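Local coordinates for protein Ent-copalyl diphosphate synthase (Streptomyces platensis, PDB 5BP8) that belongs to the terpene synthase family and is a largely helical protein with a region related to the squalene-hopene cyclases, at residues L37-R50 with V239-V253. Sequence-based numbering, arbitrary orientation. Where two conformers were deposited one is given.
Sequences LVSLAPWLDGHRER and VAYLRDVQARFGGPV. With SO4 (sulfate ion), chain E.
Arg50 reaches across to Gly251 and ties the loop 41-46 to the turn after helix 237-249, where Gly250 makes a Schellman motif. Its NH2 gives a nearly straight bond to Gly251 O (2.9 Å, 171°), in the guanidinium plane. The same end of the group grips Asp45 O with both NH1 and NH2. Gly46 O lies over one guanidinium face. The arginine chain bends at chi3, which brings the guanidinium back to Asp45 O. These bonds should fix the orientation of the guanidinium.

Gln246 crosses Arg50 at about a right angle, its CB 3.5 Å from Arg50 NH2. The two planar groups are 79° apart. Bends at chi1 (75°) and chi2 bring Gln246 OE1 to 3.2 Å from Asp45 O, two acceptors that do not bond. Gly46 and Gly251 pack closely, with CA atoms 4.3 Å apart.

Toward Val239 the contact is mostly apolar. Leu44 CD1 sits 3.8 Å from Arg243 CG and also meets Leu242 CB. Trp43 meets Val239 CG1 with CZ3 and Leu242 CD1 with CZ2, both obliquely to its ring. A water links Asp45 N to Arg243 NE. At the far end, Leu37 CD1 meets Val253 CG2 at 3.6 Å.

A sulfate ion, probably from the crystallisation liquor, binds the backbone N of Gly46, His47 and Arg48 at the start of helix 47-57. Helix 221-228 touches Leu37 and Leu242, while Thr34 of helix 31-40 bonds Val253 N, so the contact joins helices 31-40, 47-57 and 237-249.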
loop_
_atom_site.group_PDB
_atom_site.type_symbol
_atom_site.label_atom_id
_atom_site.label_comp_id
_atom_site.label_asym_id
_atom_site.label_seq_id
_atom_site.Cartn_x
_atom_site.Cartn_y
_atom_site.Cartn_z
ATOM N N LEU A 37 12.819 11.041 5.587
ATOM C CA LEU A 37 13.804 10.902 6.649
ATOM C C LEU A 37 15.043 11.720 6.418
ATOM O O LEU A 37 15.644 12.240 7.384
ATOM C CB LEU A 37 14.132 9.428 6.922
ATOM C CG LEU A 37 12.983 8.580 7.491
ATOM C CD1 LEU A 37 13.502 7.213 7.907
ATOM C CD2 LEU A 37 12.291 9.269 8.647
ATOM N N VAL A 38 15.477 11.819 5.154
ATOM C CA VAL A 38 16.590 12.692 4.797
ATOM C C VAL A 38 16.267 14.124 5.200
ATOM O O VAL A 38 17.119 14.853 5.756
ATOM C CB VAL A 38 16.913 12.622 3.284
ATOM C CG1 VAL A 38 17.849 13.737 2.881
ATOM C CG2 VAL A 38 17.528 11.277 2.933
ATOM N N SER A 39 15.049 14.555 4.914
ATOM C CA SER A 39 14.671 15.939 5.202
ATOM C C SER A 39 14.467 16.196 6.699
ATOM O O SER A 39 14.925 17.220 7.242
ATOM C CB SER A 39 13.394 16.285 4.452
ATOM O OG SER A 39 13.163 17.680 4.496
ATOM N N LEU A 40 13.782 15.274 7.366
ATOM C CA LEU A 40 13.323 15.488 8.746
ATOM C C LEU A 40 14.199 14.891 9.828
ATOM O O LEU A 40 14.115 15.350 10.967
ATOM C CB LEU A 40 11.912 14.919 8.933
ATOM C CG LEU A 40 10.850 15.507 8.009
ATOM C CD1 LEU A 40 9.534 14.769 8.176
ATOM C CD2 LEU A 40 10.665 17.013 8.176
ATOM N N ALA A 41 15.008 13.881 9.498
ATOM C CA ALA A 41 15.760 13.131 10.503
ATOM C C ALA A 41 17.212 12.860 10.095
ATOM O O ALA A 41 17.631 11.723 9.987
ATOM C CB ALA A 41 15.023 11.841 10.855
ATOM N N PRO A 42 17.980 13.926 9.834
ATOM C CA PRO A 42 19.379 13.752 9.436
ATOM C C PRO A 42 20.225 13.151 10.577
ATOM O O PRO A 42 21.297 12.618 10.310
ATOM C CB PRO A 42 19.830 15.182 9.096
ATOM C CG PRO A 42 18.914 16.054 9.886
ATOM C CD PRO A 42 17.611 15.339 9.938
ATOM N N TRP A 43 19.714 13.205 11.802
ATOM C CA TRP A 43 20.366 12.585 12.999
ATOM C C TRP A 43 20.382 11.052 12.958
ATOM O O TRP A 43 21.197 10.395 13.599
ATOM C CB TRP A 43 19.667 13.070 14.299
ATOM C CG TRP A 43 18.200 12.747 14.334
ATOM C CD1 TRP A 43 17.197 13.580 14.001
ATOM C CD2 TRP A 43 17.589 11.499 14.691
ATOM N NE1 TRP A 43 15.994 12.939 14.108
ATOM C CE2 TRP A 43 16.209 11.650 14.506
ATOM C CE3 TRP A 43 18.076 10.262 15.114
ATOM C CZ2 TRP A 43 15.298 10.630 14.779
ATOM C CZ3 TRP A 43 17.169 9.234 15.366
ATOM C CH2 TRP A 43 15.797 9.427 15.196
ATOM N N LEU A 44 19.472 10.477 12.177
ATOM C CA LEU A 44 19.267 9.049 12.171
ATOM C C LEU A 44 20.303 8.294 11.369
ATOM O O LEU A 44 20.667 8.714 10.270
ATOM C CB LEU A 44 17.870 8.759 11.563
ATOM C CG LEU A 44 17.425 7.308 11.468
ATOM C CD1 LEU A 44 17.237 6.672 12.817
ATOM C CD2 LEU A 44 16.101 7.255 10.685
ATOM N N ASP A 45 20.747 7.161 11.918
ATOM C CA ASP A 45 21.692 6.266 11.255
ATOM C C ASP A 45 21.195 5.927 9.840
ATOM O O ASP A 45 19.983 5.788 9.620
ATOM C CB ASP A 45 21.847 4.962 12.063
ATOM C CG ASP A 45 22.778 5.105 13.284
ATOM O OD1 ASP A 45 23.496 6.117 13.406
ATOM O OD2 ASP A 45 22.791 4.171 14.124
ATOM N N GLY A 46 22.126 5.796 8.897
ATOM C CA GLY A 46 21.774 5.410 7.517
ATOM C C GLY A 46 21.436 6.609 6.640
ATOM O O GLY A 46 20.945 6.438 5.531
ATOM N N HIS A 47 21.779 7.817 7.091
ATOM C CA HIS A 47 21.435 9.043 6.360
ATOM C C HIS A 47 22.138 9.081 5.003
ATOM O O HIS A 47 21.506 9.322 3.972
ATOM C CB HIS A 47 21.775 10.271 7.217
ATOM C CG HIS A 47 21.509 11.589 6.560
ATOM N ND1 HIS A 47 20.245 12.114 6.411
ATOM C CD2 HIS A 47 22.356 12.509 6.053
ATOM C CE1 HIS A 47 20.324 13.285 5.817
ATOM N NE2 HIS A 47 21.596 13.558 5.606
ATOM N N ARG A 48 23.433 8.797 4.982
ATOM C CA ARG A 48 24.161 8.752 3.710
ATOM C C ARG A 48 23.635 7.667 2.784
ATOM O O ARG A 48 23.531 7.880 1.579
ATOM C CB ARG A 48 25.668 8.608 3.940
ATOM C CG ARG A 48 26.242 9.917 4.479
ATOM C CD ARG A 48 27.653 9.770 5.008
ATOM N NE ARG A 48 27.701 8.893 6.178
ATOM C CZ ARG A 48 28.825 8.446 6.736
ATOM N NH1 ARG A 48 28.765 7.647 7.798
ATOM N NH2 ARG A 48 30.008 8.793 6.229
ATOM N N GLU A 49 23.264 6.531 3.342
ATOM C CA GLU A 49 22.694 5.464 2.540
ATOM C C GLU A 49 21.386 5.893 1.886
ATOM O O GLU A 49 21.071 5.465 0.749
ATOM C CB GLU A 49 22.478 4.235 3.416
ATOM C CG GLU A 49 23.765 3.488 3.727
ATOM C CD GLU A 49 24.597 4.083 4.877
ATOM O OE1 GLU A 49 24.269 5.131 5.529
ATOM O OE2 GLU A 49 25.641 3.457 5.125
ATOM N N ARG A 50 20.597 6.701 2.608
ATOM C CA ARG A 50 19.318 7.191 2.081
ATOM C C ARG A 50 19.546 8.189 0.961
ATOM O O ARG A 50 18.859 8.159 -0.047
ATOM C CB ARG A 50 18.450 7.786 3.192
ATOM C CG ARG A 50 17.896 6.711 4.129
ATOM C CD ARG A 50 16.830 7.252 5.091
ATOM N NE ARG A 50 17.467 7.939 6.217
ATOM C CZ ARG A 50 18.047 7.340 7.264
ATOM N NH1 ARG A 50 18.651 8.095 8.200
ATOM N NH2 ARG A 50 18.059 6.017 7.395
ATOM N N VAL A 239 12.442 6.773 18.486
ATOM C CA VAL A 239 13.789 6.687 17.972
ATOM C C VAL A 239 14.179 5.241 17.691
ATOM O O VAL A 239 14.789 4.963 16.662
ATOM C CB VAL A 239 14.807 7.377 18.916
ATOM C CG1 VAL A 239 16.227 7.092 18.463
ATOM C CG2 VAL A 239 14.559 8.876 18.924
ATOM N N ALA A 240 13.808 4.310 18.579
ATOM C CA ALA A 240 14.108 2.909 18.386
ATOM C C ALA A 240 13.360 2.356 17.172
ATOM O O ALA A 240 13.903 1.539 16.409
ATOM C CB ALA A 240 13.724 2.106 19.622
ATOM N N TYR A 241 12.108 2.778 17.000
ATOM C CA TYR A 241 11.358 2.363 15.802
ATOM C C TYR A 241 12.082 2.801 14.525
ATOM O O TYR A 241 12.336 1.971 13.644
ATOM C CB TYR A 241 9.968 2.936 15.872
ATOM C CG TYR A 241 9.156 2.901 14.598
ATOM C CD1 TYR A 241 8.521 1.745 14.176
ATOM C CD2 TYR A 241 8.964 4.077 13.859
ATOM C CE1 TYR A 241 7.739 1.737 12.991
ATOM C CE2 TYR A 241 8.182 4.082 12.722
ATOM C CZ TYR A 241 7.581 2.932 12.291
ATOM O OH TYR A 241 6.787 3.006 11.171
ATOM N N LEU A 242 12.446 4.082 14.432
ATOM C CA LEU A 242 13.156 4.591 13.246
ATOM C C LEU A 242 14.472 3.850 13.026
ATOM O O LEU A 242 14.793 3.458 11.886
ATOM C CB LEU A 242 13.382 6.100 13.336
ATOM C CG LEU A 242 12.115 6.926 13.182
ATOM C CD1 LEU A 242 12.417 8.412 13.310
ATOM C CD2 LEU A 242 11.448 6.633 11.843
ATOM N N ARG A 243 15.232 3.636 14.111
ATOM C CA ARG A 243 16.480 2.880 14.002
ATOM C C ARG A 243 16.247 1.469 13.482
ATOM O O ARG A 243 16.960 1.009 12.588
ATOM C CB ARG A 243 17.229 2.860 15.341
ATOM C CG ARG A 243 17.770 4.235 15.718
ATOM C CD ARG A 243 18.271 4.306 17.159
ATOM N NE ARG A 243 19.054 5.517 17.415
ATOM C CZ ARG A 243 19.508 5.905 18.611
ATOM N NH1 ARG A 243 19.279 5.187 19.710
ATOM N NH2 ARG A 243 20.200 7.028 18.710
ATOM N N ASP A 244 15.265 0.784 14.043
ATOM C CA ASP A 244 14.973 -0.599 13.627
ATOM C C ASP A 244 14.569 -0.671 12.165
ATOM O O ASP A 244 15.013 -1.548 11.418
ATOM C CB ASP A 244 13.873 -1.209 14.471
ATOM C CG ASP A 244 14.331 -1.589 15.880
ATOM O OD1 ASP A 244 15.562 -1.720 16.113
ATOM O OD2 ASP A 244 13.444 -1.743 16.745
ATOM N N VAL A 245 13.703 0.247 11.758
ATOM C CA VAL A 245 13.174 0.199 10.400
ATOM C C VAL A 245 14.288 0.433 9.381
ATOM O O VAL A 245 14.444 -0.343 8.426
ATOM C CB VAL A 245 12.027 1.206 10.223
ATOM C CG1 VAL A 245 11.617 1.323 8.762
ATOM C CG2 VAL A 245 10.836 0.823 11.082
ATOM N N GLN A 246 15.104 1.458 9.592
ATOM C CA GLN A 246 16.151 1.776 8.627
ATOM C C GLN A 246 17.204 0.651 8.578
ATOM O O GLN A 246 17.707 0.288 7.484
ATOM C CB GLN A 246 16.760 3.173 8.878
ATOM C CG GLN A 246 17.707 3.306 10.059
ATOM C CD GLN A 246 19.093 2.762 9.772
ATOM O OE1 GLN A 246 19.588 2.816 8.647
ATOM N NE2 GLN A 246 19.743 2.251 10.808
ATOM N N ALA A 247 17.499 0.074 9.752
ATOM C CA ALA A 247 18.488 -0.990 9.859
ATOM C C ALA A 247 18.084 -2.211 9.069
ATOM O O ALA A 247 18.922 -2.871 8.433
ATOM C CB ALA A 247 18.719 -1.351 11.321
ATOM N N ARG A 248 16.783 -2.480 9.040
ATOM C CA ARG A 248 16.287 -3.640 8.364
ATOM C C ARG A 248 16.669 -3.618 6.888
ATOM O O ARG A 248 16.951 -4.665 6.305
ATOM C CB ARG A 248 14.766 -3.728 8.514
ATOM C CG ARG A 248 14.185 -4.980 7.900
ATOM C CD ARG A 248 12.728 -5.144 8.260
ATOM N NE ARG A 248 12.220 -6.429 7.793
ATOM C CZ ARG A 248 10.932 -6.746 7.760
ATOM N NH1 ARG A 248 9.999 -5.861 8.120
ATOM N NH2 ARG A 248 10.570 -7.946 7.338
ATOM N N PHE A 249 16.717 -2.428 6.292
ATOM C CA PHE A 249 16.985 -2.297 4.857
ATOM C C PHE A 249 18.294 -1.637 4.506
ATOM O O PHE A 249 18.554 -1.368 3.330
ATOM C CB PHE A 249 15.833 -1.522 4.201
ATOM C CG PHE A 249 14.506 -2.165 4.439
ATOM C CD1 PHE A 249 14.173 -3.331 3.762
ATOM C CD2 PHE A 249 13.648 -1.677 5.418
ATOM C CE1 PHE A 249 12.958 -3.959 3.982
ATOM C CE2 PHE A 249 12.427 -2.303 5.649
ATOM C CZ PHE A 249 12.095 -3.453 4.927
ATOM N N GLY A 250 19.111 -1.364 5.502
ATOM C CA GLY A 250 20.380 -0.657 5.303
ATOM C C GLY A 250 20.259 0.820 4.948
ATOM O O GLY A 250 21.117 1.353 4.225
ATOM N N GLY A 251 19.227 1.488 5.470
ATOM C CA GLY A 251 19.064 2.949 5.308
ATOM C C GLY A 251 17.684 3.370 4.792
ATOM O O GLY A 251 16.963 4.103 5.474
ATOM N N PRO A 252 17.336 2.951 3.567
ATOM C CA PRO A 252 16.014 3.266 3.012
ATOM C C PRO A 252 14.880 2.632 3.815
ATOM O O PRO A 252 15.108 1.642 4.548
ATOM C CB PRO A 252 16.078 2.701 1.588
ATOM C CG PRO A 252 17.526 2.500 1.289
ATOM C CD PRO A 252 18.185 2.231 2.602
ATOM N N VAL A 253 13.679 3.203 3.701
ATOM C CA VAL A 253 12.548 2.789 4.532
ATOM C C VAL A 253 11.269 2.722 3.688
ATOM O O VAL A 253 11.144 3.452 2.693
ATOM C CB VAL A 253 12.362 3.742 5.717
ATOM C CG1 VAL A 253 13.575 3.681 6.657
ATOM C CG2 VAL A 253 12.147 5.170 5.245
HETATM S S SO4 E . 24.989 7.974 8.593
HETATM O O1 SO4 E . 24.817 6.486 8.427
HETATM O O2 SO4 E . 23.847 8.489 9.378
HETATM O O3 SO4 E . 26.250 8.196 9.327
HETATM O O4 SO4 E . 25.109 8.552 7.234
HETATM O O HOH W 1 20.503 6.871 15.055
HETATM O O HOH W 2 20.395 2.069 13.876
#